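Local coordinates for uncharacterized protein (Streptococcus mutans, PDB 4R0J) that probably acts as a Cas5d-type endonuclease that binds and cuts precursor CRISPR RNA in antiviral defence, at residues A[6-11]-A[103-108]; A[66-71]-A[94-99]; A[193-198]-A[210-215]. All blocks are in the same frame, centred on the assembly; numbering follows the deposited sequence. Where two conformers were deposited one is given.

Contact 1: residues A[6-11]-A[103-108]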
loop_
_atom_site.group_PDB
_atom_site.type_symbol
_atom_site.label_atom_id
_atom_site.label_comp_id
_atom_site.label_asym_id
_atom_site.label_seq_id
_atom_site.Cartn_x
_atom_site.Cartn_y
_atom_site.Cartn_z
ATOM N N TYR A 6 3.854 -8.855 19.557
ATOM C CA TYR A 6 2.486 -8.934 19.071
ATOM C C TYR A 6 2.411 -8.610 17.581
ATOM O O TYR A 6 3.070 -7.693 17.098
ATOM C CB TYR A 6 1.547 -7.989 19.845
ATOM C CG TYR A 6 0.199 -7.910 19.172
ATOM C CD1 TYR A 6 -0.761 -8.901 19.377
ATOM C CD2 TYR A 6 -0.097 -6.877 18.289
ATOM C CE1 TYR A 6 -1.983 -8.854 18.725
ATOM C CE2 TYR A 6 -1.309 -6.822 17.639
ATOM C CZ TYR A 6 -2.247 -7.810 17.859
ATOM O OH TYR A 6 -3.455 -7.729 17.207
ATOM N N ARG A 7 1.592 -9.371 16.867
ATOM C CA ARG A 7 1.331 -9.144 15.463
ATOM C C ARG A 7 -0.124 -9.552 15.276
ATOM O O ARG A 7 -0.544 -10.598 15.772
ATOM C CB ARG A 7 2.247 -10.062 14.646
ATOM C CG ARG A 7 2.276 -9.856 13.142
ATOM C CD ARG A 7 3.072 -10.999 12.523
ATOM N NE ARG A 7 3.329 -10.855 11.085
ATOM C CZ ARG A 7 2.446 -11.148 10.133
ATOM N NH1 ARG A 7 1.230 -11.574 10.461
ATOM N NH2 ARG A 7 2.772 -10.998 8.854
ATOM N N SER A 8 -0.900 -8.739 14.578
ATOM C CA SER A 8 -2.268 -9.118 14.261
ATOM C C SER A 8 -2.273 -10.264 13.248
ATOM O O SER A 8 -1.237 -10.617 12.669
ATOM C CB SER A 8 -3.024 -7.935 13.653
ATOM O OG SER A 8 -2.646 -7.721 12.295
ATOM N N ARG A 9 -3.456 -10.836 13.057
ATOM C CA ARG A 9 -3.624 -11.773 11.960
ATOM C C ARG A 9 -3.358 -11.061 10.631
ATOM O O ARG A 9 -3.342 -9.837 10.537
ATOM C CB ARG A 9 -5.019 -12.402 11.972
ATOM C CG ARG A 9 -6.141 -11.472 11.541
ATOM C CD ARG A 9 -7.447 -12.236 11.424
ATOM N NE ARG A 9 -8.558 -11.411 10.951
ATOM C CZ ARG A 9 -8.843 -11.187 9.669
ATOM N NH1 ARG A 9 -8.088 -11.706 8.704
ATOM N NH2 ARG A 9 -9.888 -10.435 9.351
ATOM N N ASN A 10 -3.062 -11.848 9.596
ATOM C CA ASN A 10 -2.921 -11.241 8.285
ATOM C C ASN A 10 -4.315 -10.824 7.843
ATOM O O ASN A 10 -5.286 -11.569 8.044
ATOM C CB ASN A 10 -2.338 -12.234 7.275
ATOM C CG ASN A 10 -0.836 -12.384 7.404
ATOM O OD1 ASN A 10 -0.112 -11.398 7.554
ATOM N ND2 ASN A 10 -0.356 -13.624 7.339
ATOM N N PHE A 11 -4.413 -9.642 7.255
ATOM C CA PHE A 11 -5.648 -9.168 6.667
ATOM C C PHE A 11 -5.458 -9.077 5.172
ATOM O O PHE A 11 -4.344 -8.840 4.692
ATOM C CB PHE A 11 -5.998 -7.781 7.200
ATOM C CG PHE A 11 -6.407 -7.781 8.640
ATOM C CD1 PHE A 11 -7.700 -8.113 9.004
ATOM C CD2 PHE A 11 -5.498 -7.455 9.633
ATOM C CE1 PHE A 11 -8.085 -8.113 10.344
ATOM C CE2 PHE A 11 -5.877 -7.448 10.970
ATOM C CZ PHE A 11 -7.170 -7.785 11.325
ATOM N N PHE A 103 -1.600 -7.489 4.658
ATOM C CA PHE A 103 -1.031 -6.622 5.674
ATOM C C PHE A 103 -1.418 -7.100 7.063
ATOM O O PHE A 103 -2.285 -7.963 7.230
ATOM C CB PHE A 103 -1.462 -5.159 5.462
ATOM C CG PHE A 103 -2.922 -4.907 5.708
ATOM C CD1 PHE A 103 -3.869 -5.211 4.743
ATOM C CD2 PHE A 103 -3.345 -4.361 6.916
ATOM C CE1 PHE A 103 -5.219 -4.972 4.978
ATOM C CE2 PHE A 103 -4.693 -4.122 7.154
ATOM C CZ PHE A 103 -5.626 -4.422 6.184
ATOM N N HIS A 104 -0.759 -6.531 8.060
ATOM C CA HIS A 104 -1.064 -6.842 9.445
ATOM C C HIS A 104 -0.711 -5.599 10.222
ATOM O O HIS A 104 -0.179 -4.649 9.653
ATOM C CB HIS A 104 -0.234 -8.030 9.938
ATOM C CG HIS A 104 1.246 -7.779 9.952
ATOM N ND1 HIS A 104 2.062 -8.060 8.874
ATOM C CD2 HIS A 104 2.057 -7.290 10.922
ATOM C CE1 HIS A 104 3.312 -7.747 9.179
ATOM N NE2 HIS A 104 3.336 -7.281 10.417
ATOM N N PHE A 105 -1.019 -5.593 11.514
ATOM C CA PHE A 105 -0.546 -4.497 12.350
ATOM C C PHE A 105 0.227 -4.993 13.564
ATOM O O PHE A 105 0.118 -6.159 13.963
ATOM C CB PHE A 105 -1.658 -3.500 12.739
ATOM C CG PHE A 105 -2.794 -4.087 13.543
ATOM C CD1 PHE A 105 -2.703 -4.220 14.932
ATOM C CD2 PHE A 105 -3.991 -4.428 12.927
ATOM C CE1 PHE A 105 -3.766 -4.729 15.679
ATOM C CE2 PHE A 105 -5.057 -4.925 13.662
ATOM C CZ PHE A 105 -4.948 -5.072 15.047
ATOM N N ILE A 106 1.056 -4.100 14.095
ATOM C CA ILE A 106 1.849 -4.362 15.279
ATOM C C ILE A 106 1.661 -3.141 16.176
ATOM O O ILE A 106 1.187 -2.105 15.715
ATOM C CB ILE A 106 3.340 -4.498 14.926
ATOM C CG1 ILE A 106 3.853 -3.213 14.274
ATOM C CG2 ILE A 106 3.578 -5.713 13.982
ATOM C CD1 ILE A 106 5.365 -3.191 14.062
ATOM N N TRP A 107 2.057 -3.248 17.434
ATOM C CA TRP A 107 1.968 -2.094 18.326
ATOM C C TRP A 107 3.051 -1.083 17.954
ATOM O O TRP A 107 4.165 -1.453 17.588
ATOM C CB TRP A 107 2.099 -2.503 19.800
ATOM C CG TRP A 107 1.062 -3.485 20.277
ATOM C CD1 TRP A 107 1.278 -4.582 21.055
ATOM C CD2 TRP A 107 -0.346 -3.466 19.996
ATOM N NE1 TRP A 107 0.096 -5.244 21.288
ATOM C CE2 TRP A 107 -0.917 -4.587 20.636
ATOM C CE3 TRP A 107 -1.178 -2.615 19.255
ATOM C CZ2 TRP A 107 -2.280 -4.874 20.575
ATOM C CZ3 TRP A 107 -2.533 -2.901 19.193
ATOM C CH2 TRP A 107 -3.069 -4.022 19.847
ATOM N N ASN A 108 2.715 0.197 18.046
ATOM C CA ASN A 108 3.629 1.263 17.678
ATOM C C ASN A 108 4.642 1.512 18.796
ATOM O O ASN A 108 4.308 2.092 19.823
ATOM C CB ASN A 108 2.812 2.525 17.378
ATOM C CG ASN A 108 3.658 3.690 16.907
ATOM O OD1 ASN A 108 4.890 3.649 16.943
ATOM N ND2 ASN A 108 2.988 4.755 16.472
HETATM O O HOH W 1 3.857 -5.386 18.419
HETATM O O HOH W 2 1.020 -9.126 6.441
#

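Contact 2: residues A[66-71]-A[94-99]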
loop_
_atom_site.group_PDB
_atom_site.type_symbol
_atom_site.label_atom_id
_atom_site.label_comp_id
_atom_site.label_asym_id
_atom_site.label_seq_id
_atom_site.Cartn_x
_atom_site.Cartn_y
_atom_site.Cartn_z
ATOM N N VAL A 66 -0.792 -7.336 -8.206
ATOM C CA VAL A 66 -1.286 -6.481 -9.278
ATOM C C VAL A 66 -2.115 -7.372 -10.188
ATOM O O VAL A 66 -1.580 -8.262 -10.856
ATOM C CB VAL A 66 -0.118 -5.902 -10.059
ATOM C CG1 VAL A 66 -0.597 -5.055 -11.241
ATOM C CG2 VAL A 66 0.788 -5.097 -9.116
ATOM N N VAL A 67 -3.428 -7.174 -10.179
ATOM C CA VAL A 67 -4.316 -8.119 -10.863
ATOM C C VAL A 67 -4.465 -7.848 -12.354
ATOM O O VAL A 67 -4.508 -8.776 -13.183
ATOM C CB VAL A 67 -5.700 -8.105 -10.213
ATOM C CG1 VAL A 67 -6.672 -8.980 -11.003
ATOM C CG2 VAL A 67 -5.596 -8.572 -8.753
ATOM N N ASN A 68 -4.565 -6.572 -12.698
ATOM C CA ASN A 68 -4.826 -6.165 -14.080
ATOM C C ASN A 68 -3.590 -5.722 -14.832
ATOM O O ASN A 68 -2.652 -5.200 -14.234
ATOM C CB ASN A 68 -5.830 -5.012 -14.112
ATOM C CG ASN A 68 -7.199 -5.418 -13.612
ATOM O OD1 ASN A 68 -7.494 -6.603 -13.480
ATOM N ND2 ASN A 68 -8.041 -4.436 -13.321
ATOM N N GLN A 69 -3.626 -5.904 -16.152
ATOM C CA GLN A 69 -2.600 -5.380 -17.040
ATOM C C GLN A 69 -2.409 -3.897 -16.737
ATOM O O GLN A 69 -3.381 -3.158 -16.600
ATOM C CB GLN A 69 -3.019 -5.542 -18.497
ATOM C CG GLN A 69 -2.042 -4.879 -19.450
ATOM C CD GLN A 69 -2.522 -4.895 -20.881
ATOM O OE1 GLN A 69 -3.718 -4.791 -21.149
ATOM N NE2 GLN A 69 -1.589 -5.027 -21.810
ATOM N N ILE A 70 -1.153 -3.485 -16.621
ATOM C CA ILE A 70 -0.804 -2.089 -16.417
ATOM C C ILE A 70 -1.161 -1.301 -17.678
ATOM O O ILE A 70 -0.716 -1.632 -18.781
ATOM C CB ILE A 70 0.701 -1.957 -16.128
ATOM C CG1 ILE A 70 1.038 -2.615 -14.782
ATOM C CG2 ILE A 70 1.139 -0.501 -16.167
ATOM C CD1 ILE A 70 2.516 -2.877 -14.585
ATOM N N GLN A 71 -2.000 -0.284 -17.504
ATOM C CA GLN A 71 -2.389 0.589 -18.597
ATOM C C GLN A 71 -2.307 2.005 -18.069
ATOM O O GLN A 71 -2.623 2.252 -16.909
ATOM C CB GLN A 71 -3.836 0.334 -18.988
ATOM C CG GLN A 71 -4.125 -1.023 -19.576
ATOM C CD GLN A 71 -5.558 -1.116 -20.047
ATOM O OE1 GLN A 71 -6.478 -1.280 -19.247
ATOM N NE2 GLN A 71 -5.759 -0.979 -21.352
ATOM N N LEU A 94 -2.596 5.806 -14.165
ATOM C CA LEU A 94 -2.967 4.402 -14.351
ATOM C C LEU A 94 -4.476 4.318 -14.563
ATOM O O LEU A 94 -5.236 5.167 -14.082
ATOM C CB LEU A 94 -2.572 3.555 -13.147
ATOM C CG LEU A 94 -1.093 3.229 -12.969
ATOM C CD1 LEU A 94 -0.853 2.770 -11.545
ATOM C CD2 LEU A 94 -0.687 2.125 -13.979
ATOM N N SER A 95 -4.901 3.286 -15.285
ATOM C CA SER A 95 -6.303 3.102 -15.610
ATOM C C SER A 95 -6.742 1.684 -15.245
ATOM O O SER A 95 -5.992 0.723 -15.455
ATOM C CB SER A 95 -6.510 3.345 -17.110
ATOM O OG SER A 95 -7.748 2.823 -17.551
ATOM N N ASP A 96 -7.956 1.567 -14.709
ATOM C CA ASP A 96 -8.584 0.274 -14.424
ATOM C C ASP A 96 -7.690 -0.656 -13.601
ATOM O O ASP A 96 -7.276 -1.727 -14.071
ATOM C CB ASP A 96 -9.033 -0.396 -15.732
ATOM C CG ASP A 96 -9.808 -1.691 -15.497
ATOM O OD1 ASP A 96 -10.268 -1.924 -14.355
ATOM O OD2 ASP A 96 -9.958 -2.479 -16.463
ATOM N N VAL A 97 -7.407 -0.245 -12.368
ATOM C CA VAL A 97 -6.502 -0.974 -11.499
ATOM C C VAL A 97 -7.238 -1.822 -10.470
ATOM O O VAL A 97 -8.350 -1.495 -10.048
ATOM C CB VAL A 97 -5.518 -0.016 -10.768
ATOM C CG1 VAL A 97 -4.743 0.790 -11.790
ATOM C CG2 VAL A 97 -6.272 0.904 -9.791
ATOM N N GLU A 98 -6.608 -2.929 -10.098
ATOM C CA GLU A 98 -7.067 -3.784 -9.020
ATOM C C GLU A 98 -5.855 -4.335 -8.299
ATOM O O GLU A 98 -4.956 -4.921 -8.929
ATOM C CB GLU A 98 -7.946 -4.928 -9.562
ATOM C CG GLU A 98 -8.295 -5.930 -8.484
ATOM C CD GLU A 98 -9.319 -6.947 -8.926
ATOM O OE1 GLU A 98 -10.093 -6.659 -9.864
ATOM O OE2 GLU A 98 -9.343 -8.037 -8.321
ATOM N N TYR A 99 -5.804 -4.128 -6.984
ATOM C CA TYR A 99 -4.707 -4.629 -6.171
ATOM C C TYR A 99 -5.270 -5.470 -5.046
ATOM O O TYR A 99 -6.325 -5.160 -4.498
ATOM C CB TYR A 99 -3.880 -3.463 -5.596
ATOM C CG TYR A 99 -3.425 -2.518 -6.668
ATOM C CD1 TYR A 99 -2.481 -2.921 -7.608
ATOM C CD2 TYR A 99 -3.939 -1.234 -6.757
ATOM C CE1 TYR A 99 -2.067 -2.079 -8.617
ATOM C CE2 TYR A 99 -3.534 -0.378 -7.766
ATOM C CZ TYR A 99 -2.582 -0.801 -8.681
ATOM O OH TYR A 99 -2.177 0.037 -9.681
HETATM O O HOH W 3 -4.115 -3.801 -11.429
HETATM O O HOH W 4 -9.866 -7.864 -12.980
HETATM O O HOH W 5 -10.812 -4.850 -11.866
HETATM O O HOH W 6 -3.630 -0.794 -14.949
HETATM O O HOH W 7 -6.302 -2.592 -16.606
HETATM O O HOH W 8 -9.499 -1.605 -19.208
#

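Contact 3: residues A[193-198]-A[210-215]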
loop_
_atom_site.group_PDB
_atom_site.type_symbol
_atom_site.label_atom_id
_atom_site.label_comp_id
_atom_site.label_asym_id
_atom_site.label_seq_id
_atom_site.Cartn_x
_atom_site.Cartn_y
_atom_site.Cartn_z
ATOM N N PHE A 193 14.358 4.417 -1.282
ATOM C CA PHE A 193 13.934 3.842 -2.560
ATOM C C PHE A 193 14.367 2.393 -2.623
ATOM O O PHE A 193 15.362 2.012 -2.008
ATOM C CB PHE A 193 14.588 4.545 -3.749
ATOM C CG PHE A 193 14.208 5.991 -3.889
ATOM C CD1 PHE A 193 14.711 6.941 -3.012
ATOM C CD2 PHE A 193 13.360 6.397 -4.901
ATOM C CE1 PHE A 193 14.370 8.276 -3.144
ATOM C CE2 PHE A 193 13.012 7.738 -5.029
ATOM C CZ PHE A 193 13.518 8.665 -4.157
ATOM N N THR A 194 13.657 1.604 -3.426
ATOM C CA THR A 194 13.896 0.170 -3.457
ATOM C C THR A 194 13.832 -0.383 -4.870
ATOM O O THR A 194 13.012 0.053 -5.684
ATOM C CB THR A 194 12.840 -0.570 -2.593
ATOM O OG1 THR A 194 13.106 -1.975 -2.584
ATOM C CG2 THR A 194 11.429 -0.320 -3.126
ATOM N N LYS A 195 14.710 -1.338 -5.160
ATOM C CA LYS A 195 14.551 -2.164 -6.355
ATOM C C LYS A 195 13.206 -2.844 -6.230
ATOM O O LYS A 195 12.847 -3.334 -5.158
ATOM C CB LYS A 195 15.655 -3.213 -6.437
ATOM C CG LYS A 195 17.042 -2.658 -6.642
ATOM C CD LYS A 195 18.005 -3.801 -6.974
ATOM C CE LYS A 195 19.425 -3.305 -7.163
ATOM N NZ LYS A 195 20.318 -4.421 -7.603
ATOM N N THR A 196 12.437 -2.851 -7.309
ATOM C CA THR A 196 11.081 -3.389 -7.256
ATOM C C THR A 196 10.915 -4.515 -8.269
ATOM O O THR A 196 11.035 -4.288 -9.466
ATOM C CB THR A 196 10.059 -2.291 -7.554
ATOM O OG1 THR A 196 10.194 -1.249 -6.574
ATOM C CG2 THR A 196 8.644 -2.846 -7.501
ATOM N N VAL A 197 10.651 -5.724 -7.781
ATOM C CA VAL A 197 10.477 -6.887 -8.668
ATOM C C VAL A 197 9.060 -7.430 -8.469
ATOM O O VAL A 197 8.602 -7.622 -7.339
ATOM C CB VAL A 197 11.508 -7.980 -8.364
ATOM C CG1 VAL A 197 11.201 -9.253 -9.154
ATOM C CG2 VAL A 197 12.925 -7.478 -8.655
HETATM N N MSE A 198 8.359 -7.661 -9.571
HETATM C CA MSE A 198 7.018 -8.216 -9.510
HETATM C C MSE A 198 7.087 -9.644 -10.047
HETATM O O MSE A 198 7.354 -9.856 -11.216
HETATM C CB MSE A 198 6.053 -7.374 -10.346
HETATM C CG MSE A 198 4.608 -7.878 -10.355
HETATM SE SE MSE A 198 3.414 -6.676 -11.339
HETATM C CE MSE A 198 4.275 -6.829 -13.107
ATOM N N GLU A 210 16.265 -1.886 4.798
ATOM C CA GLU A 210 16.911 -2.736 3.801
ATOM C C GLU A 210 16.978 -2.069 2.428
ATOM O O GLU A 210 17.556 -2.620 1.490
ATOM C CB GLU A 210 16.211 -4.095 3.709
ATOM C CG GLU A 210 16.254 -4.897 5.001
ATOM C CD GLU A 210 15.734 -6.315 4.833
ATOM O OE1 GLU A 210 15.368 -6.692 3.698
ATOM O OE2 GLU A 210 15.695 -7.055 5.840
ATOM N N CYS A 211 16.395 -0.879 2.319
ATOM C CA CYS A 211 16.411 -0.135 1.061
ATOM C C CYS A 211 17.823 0.311 0.682
ATOM O O CYS A 211 18.528 0.908 1.491
ATOM C CB CYS A 211 15.463 1.058 1.130
ATOM S SG CYS A 211 13.714 0.584 1.122
ATOM N N GLU A 212 18.226 0.015 -0.553
ATOM C CA GLU A 212 19.602 0.253 -0.997
ATOM C C GLU A 212 19.878 1.718 -1.293
ATOM O O GLU A 212 21.028 2.161 -1.293
ATOM C CB GLU A 212 19.932 -0.587 -2.243
ATOM C CG GLU A 212 20.260 -2.040 -1.964
ATOM C CD GLU A 212 20.783 -2.768 -3.199
ATOM O OE1 GLU A 212 20.822 -2.149 -4.286
ATOM O OE2 GLU A 212 21.156 -3.956 -3.079
ATOM N N ILE A 213 18.816 2.471 -1.547
ATOM C CA ILE A 213 18.951 3.843 -1.992
ATOM C C ILE A 213 18.306 4.784 -0.970
ATOM O O ILE A 213 17.139 4.630 -0.608
ATOM C CB ILE A 213 18.320 4.036 -3.396
ATOM C CG1 ILE A 213 18.992 3.121 -4.431
ATOM C CG2 ILE A 213 18.403 5.477 -3.835
ATOM C CD1 ILE A 213 18.429 1.706 -4.479
ATOM N N VAL A 214 19.094 5.734 -0.489
ATOM C CA VAL A 214 18.603 6.727 0.464
ATOM C C VAL A 214 19.067 8.107 0.030
ATOM O O VAL A 214 20.223 8.290 -0.352
ATOM C CB VAL A 214 19.130 6.464 1.887
ATOM C CG1 VAL A 214 18.489 7.435 2.879
ATOM C CG2 VAL A 214 18.879 5.022 2.293
ATOM N N ASN A 215 18.161 9.076 0.085
ATOM C CA ASN A 215 18.490 10.447 -0.269
ATOM C C ASN A 215 17.984 11.395 0.799
ATOM O O ASN A 215 16.961 11.130 1.426
ATOM C CB ASN A 215 17.890 10.806 -1.625
ATOM C CG ASN A 215 18.515 10.019 -2.760
ATOM O OD1 ASN A 215 19.737 9.941 -2.870
ATOM N ND2 ASN A 215 17.679 9.419 -3.599
#

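Contact 1: residues A[6-11]-A[103-108]
Where the N-terminal loop enters strand 11-17, F11 and F103 of strand 97-107 form an antiparallel hydrogen-bonded pair: F11 N gives a nearly straight bond to F103 O (2.7 Å), and F103 N returns one to F11 O (3.1 Å). F11 CB sits over one face of the F103 ring, but the rings, though nearly parallel, hardly overlap. Further back, in the loop, S8 bonds twice to F105: its N donates to F105 O, and F105 N bonds to S8 OG (2.8 Å), which donates to R9 O. S8 CB lies over the centre of the F105 ring, 3.5 Å from the centroid. Strands 11-17 and 97-107 are neighbours in the ferredoxin-like part of the sheet, as in other Cas5 proteins, and helix 120-132 covers F11, F103 and F105 with M127, I131 and H123. H104 turns to the other side, where the R7 guanidinium lies flat on its imidazole, planes at 24°. R7 NH1 and NH2 both hold N10 OD1, which a water links to H104 ND1. A chi1 of 170° swings the Y6 ring away from its backbone N and lays it, offset, on the five-membered ring of W107; Y6 OH is hydrogen-bonded to E124.

Contact 2: residues A[66-71]-A[94-99]
V66 and Y99 face each other as an antiparallel non-hydrogen-bonded pair, and the next rung is a backbone bond from V67 N to E98 O (3.0 Å). Beyond it the two chains part. A water takes the place of direct pairing by accepting from both N68 N and E98 N, while D96, with positive phi (52°), turns the corner between strands 91-95 and 97-107. The chains meet again at S95 N, which donates to Q71 O (3.0 Å); L94 CA also touches that oxygen.

N68 spans the gap at the corner. Its ND2 bonds to D96 O at 2.9 Å, nearly straight at the hydrogen; the oxygen lies in the amide plane of N68, but the donor stands 48° out of the carbonyl plane of D96. Another water joins N68 ND2 to E98 OE1, an oxygen that also makes a weak, long ion pair with R16. E98 runs extended, and its CG lies across V67, 3.8 Å from V67 CG2. V66 CA meets the Y99 ring at its edge, 4.1 Å from Y99 CD1. On the far side of the corner I70 CG2 packs on L94 CD2 (3.9 Å), and I70 N is hydrogen-bonded to Y165 OH. On the solvent side a water bridges Q71 OE1 and D96 OD2.

Together these contacts form the end of the hairpin joining the second and third strands of a ferredoxin-like fold, 57-66 and 97-107, where the connection branches into a small separate sheet through strands 72-75 and 91-95.

Contact 3: residues A[193-198]-A[210-215]
F193 and I213 form an antiparallel hydrogen-bonded pair, and one backbone bond crosses between them, from F193 N to I213 O (2.9 Å, 161° at the hydrogen). Within its own strand, T194 OG1 donates to K195 O. Past the F193 bond the ladder lapses: F193 O meets C211 CB at 3.3 Å instead of a backbone N-H, and E212, with its helical backbone angles, breaks the extended run before I213. This is the open end of the C-terminal beta hairpin made by strands 191-199 and 202-215, the latter interrupted here, while strand 169-179 flanks 191-199 on its other edge and pairs with T194. Apolar packing falls on one face of the hairpin, where F193 CB abuts I213 CB (3.8 Å) and the two side chains cross at about a right angle. With CG beside the backbone N (chi1 -64°), the F193 ring lies beside the side chain of N215 and is backed by N24 and A26 from a loop. T194 CB rests on C211 SG at 4.0 Å. Opposite charges meet loosely: both side chains are extended beyond CG, and K195 CE comes to 3.4 Å from E212 OE1, but K195 NZ stays 4.1 Å from that oxygen, too far for a salt bridge.

Overall arrangement
All three contacts reach the eight-stranded antiparallel sheet. Contacts 1 and 2 share strand 97-107: contact 1 ties its C-terminal part to the start of strand 11-17, and contact 2 its beginning to the end of strand 57-66, with centres 27 Å apart on opposite sides of the chain's centre. In sequence, contact 2 falls between the two segments of contact 1, and contact 3 follows both. Contact 3, in the C-terminal hairpin, lies about 23 Å from contact 1 and 22 Å from contact 2 (centres); it touches contact 2 where V66 CG2 packs on SE of selenomethionine M198 (3.8 Å). Strand 202-215 lies beside 57-66, so the hairpin continues the ferredoxin-like part as one antiparallel sheet.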